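Local coordinates for CRISPR system Cmr subunit Cmr6 (PDB 4W8V), which serves as an RNA-binding cap subunit of the type III-B Cmr ribonucleoprotein complex, an elongated CRISPR assembly that defends the cell against invading nucleic acids, at residues A[59-71]-A[77-89]. Numbering follows the deposited sequence.
Sequences TRHLTYYVLAEFI and FYKRAKTVQDAFM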
ATOM      1  N   THR A  59      -1.597  -1.424  -1.474  1.00 51.17           N
ATOM      2  CA  THR A  59      -1.721  -2.758  -2.068  1.00 58.27           C
ATOM      3  C   THR A  59      -3.106  -2.978  -2.685  1.00 55.10           C
ATOM      4  O   THR A  59      -3.208  -3.567  -3.745  1.00 61.53           O
ATOM      5  CB  THR A  59      -1.438  -3.878  -1.031  1.00 53.54           C
ATOM      6  OG1 THR A  59      -0.137  -3.701  -0.485  1.00 54.14           O
ATOM      7  CG2 THR A  59      -1.485  -5.240  -1.677  1.00 58.54           C
ATOM      8  N   ARG A  60      -4.158  -2.538  -1.996  1.00 55.38           N
ATOM      9  CA  ARG A  60      -5.495  -2.394  -2.576  1.00 68.24           C
ATOM     10  C   ARG A  60      -5.446  -1.653  -3.918  1.00 59.19           C
ATOM     11  O   ARG A  60      -5.977  -2.103  -4.926  1.00 60.09           O
ATOM     12  CB  ARG A  60      -6.423  -1.577  -1.664  1.00 64.97           C
ATOM     13  CG  ARG A  60      -7.134  -2.247  -0.519  1.00 69.93           C
ATOM     14  CD  ARG A  60      -8.152  -1.217   0.001  1.00 68.05           C
ATOM     15  NE  ARG A  60      -8.702  -1.509   1.321  1.00 78.60           N
ATOM     16  CZ  ARG A  60      -9.820  -2.193   1.531  1.00 78.17           C
ATOM     17  NH1 ARG A  60     -10.496  -2.683   0.506  1.00 76.32           N
ATOM     18  NH2 ARG A  60     -10.252  -2.406   2.765  1.00 95.27           N
ATOM     19  N   HIS A  61      -4.830  -0.479  -3.877  1.00 50.00           N
ATOM     20  CA  HIS A  61      -4.756   0.428  -5.007  1.00 52.08           C
ATOM     21  C   HIS A  61      -4.138  -0.240  -6.207  1.00 52.82           C
ATOM     22  O   HIS A  61      -4.639  -0.121  -7.328  1.00 61.11           O
ATOM     23  CB  HIS A  61      -3.947   1.670  -4.630  1.00 48.34           C
ATOM     24  CG  HIS A  61      -3.841   2.687  -5.721  1.00 56.96           C
ATOM     25  ND1 HIS A  61      -2.932   2.580  -6.753  1.00 66.04           N
ATOM     26  CD2 HIS A  61      -4.497   3.857  -5.921  1.00 55.90           C
ATOM     27  CE1 HIS A  61      -3.052   3.626  -7.555  1.00 65.97           C
ATOM     28  NE2 HIS A  61      -3.988   4.413  -7.072  1.00 57.33           N
ATOM     29  N   LEU A  62      -3.045  -0.947  -5.961  1.00 58.39           N
ATOM     30  CA  LEU A  62      -2.357  -1.712  -6.987  1.00 54.66           C
ATOM     31  C   LEU A  62      -3.322  -2.634  -7.714  1.00 60.65           C
ATOM     32  O   LEU A  62      -3.345  -2.672  -8.950  1.00 63.18           O
ATOM     33  CB  LEU A  62      -1.219  -2.525  -6.366  1.00 52.87           C
ATOM     34  CG  LEU A  62      -0.496  -3.534  -7.257  1.00 57.71           C
ATOM     35  CD1 LEU A  62       0.108  -2.873  -8.471  1.00 55.36           C
ATOM     36  CD2 LEU A  62       0.587  -4.247  -6.458  1.00 75.54           C
ATOM     37  N   THR A  63      -4.133  -3.361  -6.946  1.00 59.99           N
ATOM     38  CA  THR A  63      -5.009  -4.364  -7.538  1.00 62.31           C
ATOM     39  C   THR A  63      -6.184  -3.747  -8.293  1.00 63.15           C
ATOM     40  O   THR A  63      -6.706  -4.360  -9.220  1.00 67.28           O
ATOM     41  CB  THR A  63      -5.555  -5.342  -6.478  1.00 56.59           C
ATOM     42  OG1 THR A  63      -6.544  -4.686  -5.683  1.00 64.59           O
ATOM     43  CG2 THR A  63      -4.422  -5.833  -5.577  1.00 62.86           C
ATOM     44  N   TYR A  64      -6.616  -2.551  -7.903  1.00 58.93           N
ATOM     45  CA  TYR A  64      -7.721  -1.911  -8.619  1.00 66.79           C
ATOM     46  C   TYR A  64      -7.193  -1.376  -9.934  1.00 63.35           C
ATOM     47  O   TYR A  64      -7.903  -1.320 -10.924  1.00 65.43           O
ATOM     48  CB  TYR A  64      -8.350  -0.777  -7.816  1.00 58.91           C
ATOM     49  CG  TYR A  64      -8.769  -1.144  -6.419  1.00 61.97           C
ATOM     50  CD1 TYR A  64      -9.152  -2.435  -6.102  1.00 64.81           C
ATOM     51  CD2 TYR A  64      -8.776  -0.191  -5.411  1.00 57.40           C
ATOM     52  CE1 TYR A  64      -9.528  -2.763  -4.828  1.00 66.49           C
ATOM     53  CE2 TYR A  64      -9.158  -0.509  -4.139  1.00 59.03           C
ATOM     54  CZ  TYR A  64      -9.534  -1.794  -3.850  1.00 60.74           C
ATOM     55  OH  TYR A  64      -9.912  -2.111  -2.574  1.00 59.97           O
ATOM     56  N   TYR A  65      -5.930  -0.969  -9.907  1.00 54.96           N
ATOM     57  CA  TYR A  65      -5.254  -0.452 -11.074  1.00 55.39           C
ATOM     58  C   TYR A  65      -5.086  -1.537 -12.133  1.00 65.74           C
ATOM     59  O   TYR A  65      -5.382  -1.332 -13.314  1.00 66.53           O
ATOM     60  CB  TYR A  65      -3.908   0.126 -10.667  1.00 55.42           C
ATOM     61  CG  TYR A  65      -3.095   0.732 -11.777  1.00 63.11           C
ATOM     62  CD1 TYR A  65      -2.186  -0.038 -12.508  1.00 72.83           C
ATOM     63  CD2 TYR A  65      -3.198   2.079 -12.072  1.00 64.65           C
ATOM     64  CE1 TYR A  65      -1.422   0.523 -13.522  1.00 70.95           C
ATOM     65  CE2 TYR A  65      -2.443   2.652 -13.083  1.00 63.61           C
ATOM     66  CZ  TYR A  65      -1.554   1.874 -13.800  1.00 75.52           C
ATOM     67  OH  TYR A  65      -0.805   2.455 -14.799  1.00 78.33           O
ATOM     68  N   VAL A  66      -4.613  -2.696 -11.703  1.00 62.64           N
ATOM     69  CA  VAL A  66      -4.408  -3.820 -12.600  1.00 60.80           C
ATOM     70  C   VAL A  66      -5.742  -4.343 -13.140  1.00 62.44           C
ATOM     71  O   VAL A  66      -5.880  -4.594 -14.339  1.00 66.29           O
ATOM     72  CB  VAL A  66      -3.638  -4.950 -11.876  1.00 63.18           C
ATOM     73  CG1 VAL A  66      -3.801  -6.270 -12.596  1.00 55.30           C
ATOM     74  CG2 VAL A  66      -2.176  -4.566 -11.730  1.00 64.93           C
ATOM     75  N   LEU A  67      -6.729  -4.490 -12.260  1.00 66.88           N
ATOM     76  CA  LEU A  67      -8.008  -5.083 -12.646  1.00 63.15           C
ATOM     77  C   LEU A  67      -8.826  -4.179 -13.562  1.00 73.21           C
ATOM     78  O   LEU A  67      -9.753  -4.645 -14.231  1.00 66.29           O
ATOM     79  CB  LEU A  67      -8.828  -5.444 -11.408  1.00 62.03           C
ATOM     80  CG  LEU A  67      -8.457  -6.800 -10.794  1.00 70.67           C
ATOM     81  CD1 LEU A  67      -9.267  -7.093  -9.531  1.00 71.06           C
ATOM     82  CD2 LEU A  67      -8.657  -7.893 -11.826  1.00 66.27           C
ATOM     83  N   ALA A  68      -8.489  -2.893 -13.583  1.00 68.54           N
ATOM     84  CA  ALA A  68      -9.120  -1.953 -14.500  1.00 72.60           C
ATOM     85  C   ALA A  68      -8.796  -2.352 -15.941  1.00 69.91           C
ATOM     86  O   ALA A  68      -9.585  -2.135 -16.853  1.00 73.93           O
ATOM     87  CB  ALA A  68      -8.660  -0.525 -14.212  1.00 58.98           C
ATOM     88  N   GLU A  69      -7.627  -2.953 -16.135  1.00 73.80           N
ATOM     89  CA  GLU A  69      -7.235  -3.456 -17.443  1.00 69.77           C
ATOM     90  C   GLU A  69      -8.095  -4.659 -17.872  1.00 80.84           C
ATOM     91  O   GLU A  69      -8.083  -5.040 -19.042  1.00 79.44           O
ATOM     92  CB  GLU A  69      -5.753  -3.847 -17.444  1.00 65.30           C
ATOM     93  CG  GLU A  69      -4.810  -2.814 -16.838  1.00 75.35           C
ATOM     94  CD  GLU A  69      -3.339  -3.249 -16.864  1.00 79.87           C
ATOM     95  OE1 GLU A  69      -2.894  -3.827 -17.880  1.00 82.60           O
ATOM     96  OE2 GLU A  69      -2.633  -3.011 -15.864  1.00 77.31           O
ATOM     97  N   PHE A  70      -8.839  -5.243 -16.927  1.00 71.78           N
ATOM     98  CA  PHE A  70      -9.633  -6.454 -17.180  1.00 74.79           C
ATOM     99  C   PHE A  70     -11.079  -6.179 -17.612  1.00 72.32           C
ATOM    100  O   PHE A  70     -11.837  -7.110 -17.845  1.00 75.58           O
ATOM    101  CB  PHE A  70      -9.662  -7.357 -15.932  1.00 75.54           C
ATOM    102  CG  PHE A  70      -8.354  -8.033 -15.627  1.00 72.96           C
ATOM    103  CD1 PHE A  70      -7.204  -7.291 -15.429  1.00 75.75           C
ATOM    104  CD2 PHE A  70      -8.281  -9.410 -15.518  1.00 69.50           C
ATOM    105  CE1 PHE A  70      -6.000  -7.904 -15.145  1.00 76.53           C
ATOM    106  CE2 PHE A  70      -7.082 -10.028 -15.242  1.00 74.24           C
ATOM    107  CZ  PHE A  70      -5.938  -9.277 -15.051  1.00 77.32           C
ATOM    108  N   ILE A  71     -11.473  -4.913 -17.692  1.00 77.55           N
ATOM    109  CA  ILE A  71     -12.807  -4.560 -18.170  1.00 82.80           C
ATOM    110  C   ILE A  71     -12.685  -3.496 -19.260  1.00104.10           C
ATOM    111  O   ILE A  71     -11.626  -2.895 -19.417  1.00101.31           O
ATOM    112  CB  ILE A  71     -13.722  -4.071 -17.018  1.00 75.75           C
ATOM    113  CG1 ILE A  71     -13.156  -2.830 -16.341  1.00 76.15           C
ATOM    114  CG2 ILE A  71     -13.866  -5.146 -15.954  1.00 73.39           C
ATOM    115  CD1 ILE A  71     -13.841  -2.490 -15.030  1.00 67.88           C
ATOM    116  N   PHE A  77      -9.635   4.781 -19.239  1.00 80.60           N
ATOM    117  CA  PHE A  77      -9.006   4.012 -18.170  1.00 80.00           C
ATOM    118  C   PHE A  77      -9.375   4.536 -16.775  1.00 69.55           C
ATOM    119  O   PHE A  77      -9.812   3.764 -15.937  1.00 67.41           O
ATOM    120  CB  PHE A  77      -7.490   3.987 -18.311  1.00 73.47           C
ATOM    121  CG  PHE A  77      -6.823   3.204 -17.228  1.00 75.02           C
ATOM    122  CD1 PHE A  77      -6.812   1.821 -17.267  1.00 67.87           C
ATOM    123  CD2 PHE A  77      -6.249   3.846 -16.143  1.00 70.20           C
ATOM    124  CE1 PHE A  77      -6.231   1.104 -16.270  1.00 65.59           C
ATOM    125  CE2 PHE A  77      -5.663   3.130 -15.141  1.00 60.15           C
ATOM    126  CZ  PHE A  77      -5.653   1.755 -15.200  1.00 65.16           C
ATOM    127  N   TYR A  78      -9.229   5.840 -16.549  1.00 63.13           N
ATOM    128  CA  TYR A  78      -9.531   6.440 -15.251  1.00 65.58           C
ATOM    129  C   TYR A  78     -10.943   6.096 -14.760  1.00 70.01           C
ATOM    130  O   TYR A  78     -11.151   5.911 -13.558  1.00 75.34           O
ATOM    131  CB  TYR A  78      -9.343   7.966 -15.294  1.00 76.86           C
ATOM    132  CG  TYR A  78     -10.547   8.741 -15.796  1.00 88.00           C
ATOM    133  CD1 TYR A  78     -11.465   9.303 -14.911  1.00 80.00           C
ATOM    134  CD2 TYR A  78     -10.766   8.909 -17.158  1.00 95.51           C
ATOM    135  CE1 TYR A  78     -12.564  10.005 -15.372  1.00 89.09           C
ATOM    136  CE2 TYR A  78     -11.865   9.615 -17.628  1.00 98.86           C
ATOM    137  CZ  TYR A  78     -12.757  10.157 -16.733  1.00 97.43           C
ATOM    138  OH  TYR A  78     -13.843  10.850 -17.209  1.00103.87           O
ATOM    139  N   LYS A  79     -11.910   6.004 -15.674  1.00 65.30           N
ATOM    140  CA  LYS A  79     -13.262   5.617 -15.291  1.00 64.04           C
ATOM    141  C   LYS A  79     -13.315   4.158 -14.839  1.00 64.60           C
ATOM    142  O   LYS A  79     -13.979   3.830 -13.859  1.00 64.86           O
ATOM    143  CB  LYS A  79     -14.257   5.833 -16.439  1.00 74.16           C
ATOM    144  CG  LYS A  79     -14.474   7.280 -16.834  1.00 80.40           C
ATOM    145  CD  LYS A  79     -15.681   7.407 -17.751  1.00 89.62           C
ATOM    146  CE  LYS A  79     -15.427   8.384 -18.887  1.00104.43           C
ATOM    147  NZ  LYS A  79     -16.560   9.345 -19.061  1.00109.72           N
ATOM    148  N   ARG A  80     -12.621   3.282 -15.557  1.00 65.00           N
ATOM    149  CA  ARG A  80     -12.604   1.869 -15.201  1.00 65.87           C
ATOM    150  C   ARG A  80     -11.969   1.639 -13.829  1.00 67.41           C
ATOM    151  O   ARG A  80     -12.478   0.860 -13.024  1.00 66.63           O
ATOM    152  CB  ARG A  80     -11.861   1.053 -16.261  1.00 62.21           C
ATOM    153  CG  ARG A  80     -12.567   1.015 -17.598  1.00 71.70           C
ATOM    154  CD  ARG A  80     -11.868   0.091 -18.565  1.00 69.55           C
ATOM    155  NE  ARG A  80     -11.039   0.826 -19.511  1.00 81.05           N
ATOM    156  CZ  ARG A  80      -9.734   0.626 -19.670  1.00 88.01           C
ATOM    157  NH1 ARG A  80      -9.110  -0.296 -18.948  1.00 85.02           N
ATOM    158  NH2 ARG A  80      -9.055   1.347 -20.557  1.00 87.00           N
ATOM    159  N   ALA A  81     -10.861   2.324 -13.570  1.00 62.06           N
ATOM    160  CA  ALA A  81     -10.155   2.177 -12.301  1.00 62.51           C
ATOM    161  C   ALA A  81     -11.045   2.604 -11.152  1.00 58.45           C
ATOM    162  O   ALA A  81     -11.064   1.965 -10.099  1.00 66.10           O
ATOM    163  CB  ALA A  81      -8.866   2.985 -12.299  1.00 58.30           C
ATOM    164  N   LYS A  82     -11.794   3.679 -11.365  1.00 62.86           N
ATOM    165  CA  LYS A  82     -12.682   4.196 -10.343  1.00 63.33           C
ATOM    166  C   LYS A  82     -13.795   3.186 -10.090  1.00 63.60           C
ATOM    167  O   LYS A  82     -14.224   2.972  -8.956  1.00 65.89           O
ATOM    168  CB  LYS A  82     -13.249   5.553 -10.762  1.00 78.10           C
ATOM    169  CG  LYS A  82     -14.110   6.195  -9.683  1.00 93.76           C
ATOM    170  CD  LYS A  82     -14.259   7.700  -9.874  1.00102.87           C
ATOM    171  CE  LYS A  82     -14.850   8.343  -8.613  1.00111.09           C
ATOM    172  NZ  LYS A  82     -16.126   7.700  -8.172  1.00105.17           N
ATOM    173  N   THR A  83     -14.238   2.540 -11.160  1.00 66.85           N
ATOM    174  CA  THR A  83     -15.249   1.503 -11.069  1.00 63.00           C
ATOM    175  C   THR A  83     -14.767   0.320 -10.239  1.00 64.82           C
ATOM    176  O   THR A  83     -15.480  -0.147  -9.363  1.00 69.29           O
ATOM    177  CB  THR A  83     -15.657   1.000 -12.460  1.00 65.05           C
ATOM    178  OG1 THR A  83     -16.275   2.065 -13.181  1.00 71.31           O
ATOM    179  CG2 THR A  83     -16.632  -0.157 -12.345  1.00 60.34           C
ATOM    180  N   VAL A  84     -13.568  -0.174 -10.524  1.00 62.87           N
ATOM    181  CA  VAL A  84     -13.039  -1.326  -9.803  1.00 64.96           C
ATOM    182  C   VAL A  84     -12.823  -0.972  -8.328  1.00 64.96           C
ATOM    183  O   VAL A  84     -13.150  -1.749  -7.436  1.00 62.53           O
ATOM    184  CB  VAL A  84     -11.707  -1.829 -10.419  1.00 69.65           C
ATOM    185  CG1 VAL A  84     -11.144  -3.001  -9.610  1.00 69.60           C
ATOM    186  CG2 VAL A  84     -11.906  -2.239 -11.879  1.00 64.13           C
ATOM    187  N   GLN A  85     -12.293   0.223  -8.082  1.00 68.11           N
ATOM    188  CA  GLN A  85     -11.994   0.692  -6.735  1.00 66.83           C
ATOM    189  C   GLN A  85     -13.284   0.805  -5.918  1.00 70.38           C
ATOM    190  O   GLN A  85     -13.400   0.215  -4.832  1.00 61.60           O
ATOM    191  CB  GLN A  85     -11.242   2.038  -6.815  1.00 65.24           C
ATOM    192  CG  GLN A  85     -11.030   2.795  -5.518  1.00 60.79           C
ATOM    193  CD  GLN A  85     -10.880   4.291  -5.758  1.00 73.25           C
ATOM    194  OE1 GLN A  85     -11.866   4.992  -6.011  1.00 86.62           O
ATOM    195  NE2 GLN A  85      -9.657   4.783  -5.709  1.00 84.32           N
ATOM    196  N   ASP A  86     -14.272   1.519  -6.462  1.00 70.83           N
ATOM    197  CA  ASP A  86     -15.561   1.691  -5.779  1.00 62.83           C
ATOM    198  C   ASP A  86     -16.241   0.361  -5.531  1.00 62.60           C
ATOM    199  O   ASP A  86     -16.893   0.184  -4.503  1.00 69.20           O
ATOM    200  CB  ASP A  86     -16.498   2.601  -6.586  1.00 54.45           C
ATOM    201  CG  ASP A  86     -16.097   4.054  -6.517  1.00 65.21           C
ATOM    202  OD1 ASP A  86     -15.188   4.388  -5.729  1.00 73.07           O
ATOM    203  OD2 ASP A  86     -16.704   4.880  -7.239  1.00 76.77           O
ATOM    204  N   ALA A  87     -16.093  -0.573  -6.470  1.00 64.32           N
ATOM    205  CA  ALA A  87     -16.711  -1.887  -6.346  1.00 63.00           C
ATOM    206  C   ALA A  87     -16.119  -2.670  -5.191  1.00 70.80           C
ATOM    207  O   ALA A  87     -16.842  -3.182  -4.347  1.00 72.48           O
ATOM    208  CB  ALA A  87     -16.559  -2.670  -7.625  1.00 74.49           C
ATOM    209  N   PHE A  88     -14.798  -2.778  -5.154  1.00 68.53           N
ATOM    210  CA  PHE A  88     -14.179  -3.521  -4.079  1.00 66.92           C
ATOM    211  C   PHE A  88     -14.404  -2.863  -2.715  1.00 67.54           C
ATOM    212  O   PHE A  88     -14.628  -3.553  -1.725  1.00 69.28           O
ATOM    213  CB  PHE A  88     -12.692  -3.683  -4.344  1.00 66.50           C
ATOM    214  CG  PHE A  88     -12.345  -4.933  -5.102  1.00 73.22           C
ATOM    215  CD1 PHE A  88     -12.133  -6.130  -4.427  1.00 70.73           C
ATOM    216  CD2 PHE A  88     -12.207  -4.915  -6.478  1.00 68.97           C
ATOM    217  CE1 PHE A  88     -11.808  -7.290  -5.107  1.00 67.91           C
ATOM    218  CE2 PHE A  88     -11.871  -6.074  -7.163  1.00 75.65           C
ATOM    219  CZ  PHE A  88     -11.676  -7.264  -6.472  1.00 72.41           C
ATOM    220  N   MET A  89     -14.365  -1.535  -2.665  1.00 64.39           N
ATOM    221  CA  MET A  89     -14.383  -0.843  -1.383  1.00 68.20           C
ATOM    222  C   MET A  89     -15.788  -0.502  -0.858  1.00 73.26           C
ATOM    223  O   MET A  89     -15.990  -0.430   0.362  1.00 72.04           O
ATOM    224  CB  MET A  89     -13.539   0.435  -1.469  1.00 65.91           C
ATOM    225  CG  MET A  89     -12.064   0.177  -1.804  1.00 63.56           C
ATOM    226  SD  MET A  89     -10.983   1.629  -1.666  1.00 61.54           S
ATOM    227  CE  MET A  89     -10.932   1.803   0.119  1.00 51.97           C
TER
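With chi1 at -52°, CG anti to the carbonyl carbon, Tyr64 lays its ring against helix 77-89, where Val84, Gln85, Phe88 and Met89 form the hole for this knob. Gln85 CA stands over one ring face, a CH-pi contact 3.9 Å from the centroid, while Arg60 O lies above the opposite face, so the ring is sandwiched between the two backbones. Phe88 CB approaches Tyr64 CE1 to 3.3 Å; the two rings are nearly parallel but slid so far apart that they barely overlap. Met89 SD makes an oblique Met-aromatic contact with the Tyr64 ring, 3.7 Å from CE2, and Met89 CE reaches over a face of the Arg60 guanidinium. A second, smaller knob is Ala68: its CB sits 3.6 Å from Ala81 CA, among Phe77, Arg80 and Val84, and the axes of helix segments 59-68 and 77-89 come within 8.1 Å, their directions 129° apart. Val84 splits its methyls, CG1 to Tyr64 and Leu67, CG2 to Ala68 and Ile71 CD1. Next to Ala68, Phe77 turns its edge to the face of Tyr65 (centroids 5.3 Å apart). Arg80, bent at chi3, sends NH1 to Ala68 O (2.8 Å, 148°); the acceptor lies in the guanidinium plane, but the donor sits above the carbonyl plane. Leu67 meets Phe88 and also helix 122-133, tying these consecutive, steeply crossed helices to their neighbour. The chemistry is thus mostly apolar and aromatic, while Arg80, whose NE donates to Asn75 O, joins carbonyls near both ends of the interhelical link.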